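Local coordinates for putative nucleotidyltransferase, hypothetical protein AF0614 (Archaeoglobus fulgidus, PDB 1YLQ) that is a putative nucleotidyltransferase that may transfer a nucleoside monophosphate group from a nucleoside triphosphate to an acceptor, at residues Ala18-Tyr23 / Val40-Asp45. Sequence-based numbering, arbitrary orientation.
Sequences AEIYLY and VAIVSD
The ring of Tyr-23 meets Ala-41 edge-on: the methyl CB of Ala-41 lies in the ring plane, 3.8 Å from Tyr-23 CE1 and close to OH as well. Its CG sits between the backbone N and the carbonyl carbon (chi1 51°), which brings the ring edge to the neighbouring strand. Tyr-21 also offers an edge, here to Val-43, whose CG2 lies near the ring plane, 3.7 Å from Tyr-21 CD2, the two side chains crossing at about a right angle. Trp-79 of helix 76-83 stacks on the Tyr-21 ring, and Tyr-89 meets it with its plane nearly perpendicular. The Ala-41 methyl also faces Tyr-21, CB to CB 4.3 Å, and touches Trp-79. These are the two central strands of the mixed sheet of what is, by sequence family, a nucleotidyltransferase domain, 19-23 running antiparallel to 38-43, and four backbone bonds join them. Glu-19 and Val-43 exchange one pair; Tyr-21 and Ala-41 the other, with Ala-41 N to Tyr-21 O at 2.8 Å. The opposite face carries Ile-20, Leu-22, Val-40 and Ile-42. There Ile-20 and Val-40 lie side by side and point the same way, Ile-20 CG2 against Val-40 CG1 at 3.6 Å. Leu-22 CD2 reaches Val-40 CG2 at 3.9 Å. Helix 3-14 packs on this face, with Met-4 on Leu-22, Lys-8 on Ile-20 and Thr-11 on Ile-42.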
loop_
_atom_site.group_PDB
_atom_site.type_symbol
_atom_site.label_atom_id
_atom_site.label_comp_id
_atom_site.label_asym_id
_atom_site.label_seq_id
_atom_site.Cartn_x
_atom_site.Cartn_y
_atom_site.Cartn_z
ATOM N N ALA A 18 2.580 -11.288 18.106
ATOM C CA ALA A 18 2.914 -10.022 17.503
ATOM C C ALA A 18 1.703 -9.183 17.121
ATOM O O ALA A 18 0.597 -9.701 16.792
ATOM C CB ALA A 18 3.939 -10.153 16.342
ATOM N N GLU A 19 1.872 -7.875 17.228
ATOM C CA GLU A 19 0.845 -6.968 16.780
ATOM C C GLU A 19 1.362 -6.201 15.598
ATOM O O GLU A 19 2.575 -5.953 15.496
ATOM C CB GLU A 19 0.394 -6.027 17.886
ATOM C CG GLU A 19 -0.369 -6.752 19.032
ATOM C CD GLU A 19 -1.877 -7.017 18.730
ATOM O OE1 GLU A 19 -2.313 -7.327 17.569
ATOM O OE2 GLU A 19 -2.644 -6.945 19.706
ATOM N N ILE A 20 0.463 -5.919 14.655
ATOM C CA ILE A 20 0.893 -5.245 13.436
ATOM C C ILE A 20 0.152 -3.942 13.298
ATOM O O ILE A 20 -1.083 -3.910 13.373
ATOM C CB ILE A 20 0.681 -6.142 12.156
ATOM C CG1 ILE A 20 1.423 -7.472 12.323
ATOM C CG2 ILE A 20 1.082 -5.352 10.871
ATOM C CD1 ILE A 20 0.799 -8.612 11.485
ATOM N N TYR A 21 0.921 -2.890 13.053
ATOM C CA TYR A 21 0.354 -1.574 12.834
ATOM C C TYR A 21 0.777 -1.011 11.487
ATOM O O TYR A 21 1.962 -1.122 11.120
ATOM C CB TYR A 21 0.919 -0.654 13.912
ATOM C CG TYR A 21 0.656 -1.138 15.302
ATOM C CD1 TYR A 21 -0.526 -0.822 15.946
ATOM C CD2 TYR A 21 1.603 -1.920 15.982
ATOM C CE1 TYR A 21 -0.777 -1.237 17.249
ATOM C CE2 TYR A 21 1.340 -2.402 17.282
ATOM C CZ TYR A 21 0.159 -2.013 17.911
ATOM O OH TYR A 21 -0.119 -2.452 19.191
ATOM N N LEU A 22 -0.150 -0.329 10.804
ATOM C CA LEU A 22 0.099 0.296 9.488
ATOM C C LEU A 22 0.172 1.819 9.615
ATOM O O LEU A 22 -0.622 2.430 10.319
ATOM C CB LEU A 22 -1.014 -0.100 8.485
ATOM C CG LEU A 22 -1.165 -1.604 8.153
ATOM C CD1 LEU A 22 -2.252 -1.828 7.000
ATOM C CD2 LEU A 22 0.212 -2.192 7.720
ATOM N N TYR A 23 1.162 2.436 8.987
ATOM C CA TYR A 23 1.178 3.880 8.831
ATOM C C TYR A 23 1.878 4.193 7.507
ATOM O O TYR A 23 1.836 3.369 6.563
ATOM C CB TYR A 23 1.778 4.587 10.078
ATOM C CG TYR A 23 3.116 4.057 10.538
ATOM C CD1 TYR A 23 3.177 2.821 11.181
ATOM C CD2 TYR A 23 4.317 4.821 10.408
ATOM C CE1 TYR A 23 4.369 2.299 11.625
ATOM C CE2 TYR A 23 5.595 4.264 10.871
ATOM C CZ TYR A 23 5.544 3.000 11.484
ATOM O OH TYR A 23 6.616 2.334 12.011
ATOM N N VAL A 40 4.983 -0.677 8.034
ATOM C CA VAL A 40 4.420 -1.826 8.764
ATOM C C VAL A 40 5.263 -2.039 10.006
ATOM O O VAL A 40 6.417 -2.460 9.924
ATOM C CB VAL A 40 4.479 -3.098 7.940
ATOM C CG1 VAL A 40 3.683 -4.229 8.646
ATOM C CG2 VAL A 40 3.878 -2.897 6.545
ATOM N N ALA A 41 4.702 -1.756 11.165
ATOM C CA ALA A 41 5.435 -2.031 12.416
ATOM C C ALA A 41 4.934 -3.383 12.943
ATOM O O ALA A 41 3.728 -3.599 13.072
ATOM C CB ALA A 41 5.221 -0.928 13.397
ATOM N N ILE A 42 5.861 -4.310 13.168
ATOM C CA ILE A 42 5.541 -5.609 13.715
ATOM C C ILE A 42 6.187 -5.680 15.099
ATOM O O ILE A 42 7.402 -5.600 15.229
ATOM C CB ILE A 42 6.025 -6.719 12.769
ATOM C CG1 ILE A 42 5.446 -6.455 11.353
ATOM C CG2 ILE A 42 5.645 -8.187 13.375
ATOM C CD1 ILE A 42 5.925 -7.372 10.303
ATOM N N VAL A 43 5.367 -5.796 16.142
ATOM C CA VAL A 43 5.773 -5.391 17.469
ATOM C C VAL A 43 5.576 -6.551 18.441
ATOM O O VAL A 43 4.473 -7.075 18.574
ATOM C CB VAL A 43 4.914 -4.195 17.966
ATOM C CG1 VAL A 43 5.284 -3.809 19.395
ATOM C CG2 VAL A 43 5.007 -2.962 16.959
ATOM N N SER A 44 6.654 -6.937 19.133
ATOM C CA SER A 44 6.545 -8.000 20.163
ATOM C C SER A 44 7.789 -7.907 21.007
ATOM O O SER A 44 8.858 -7.592 20.477
ATOM C CB SER A 44 6.530 -9.381 19.485
ATOM O OG SER A 44 6.694 -10.396 20.468
ATOM N N ASP A 45 7.698 -8.249 22.294
ATOM C CA ASP A 45 8.936 -8.291 23.094
ATOM C C ASP A 45 9.787 -9.524 22.787
ATOM O O ASP A 45 10.931 -9.636 23.231
ATOM C CB ASP A 45 8.650 -8.159 24.589
ATOM C CG ASP A 45 8.364 -6.728 24.988
ATOM O OD1 ASP A 45 8.657 -5.759 24.209
ATOM O OD2 ASP A 45 7.889 -6.546 26.110
#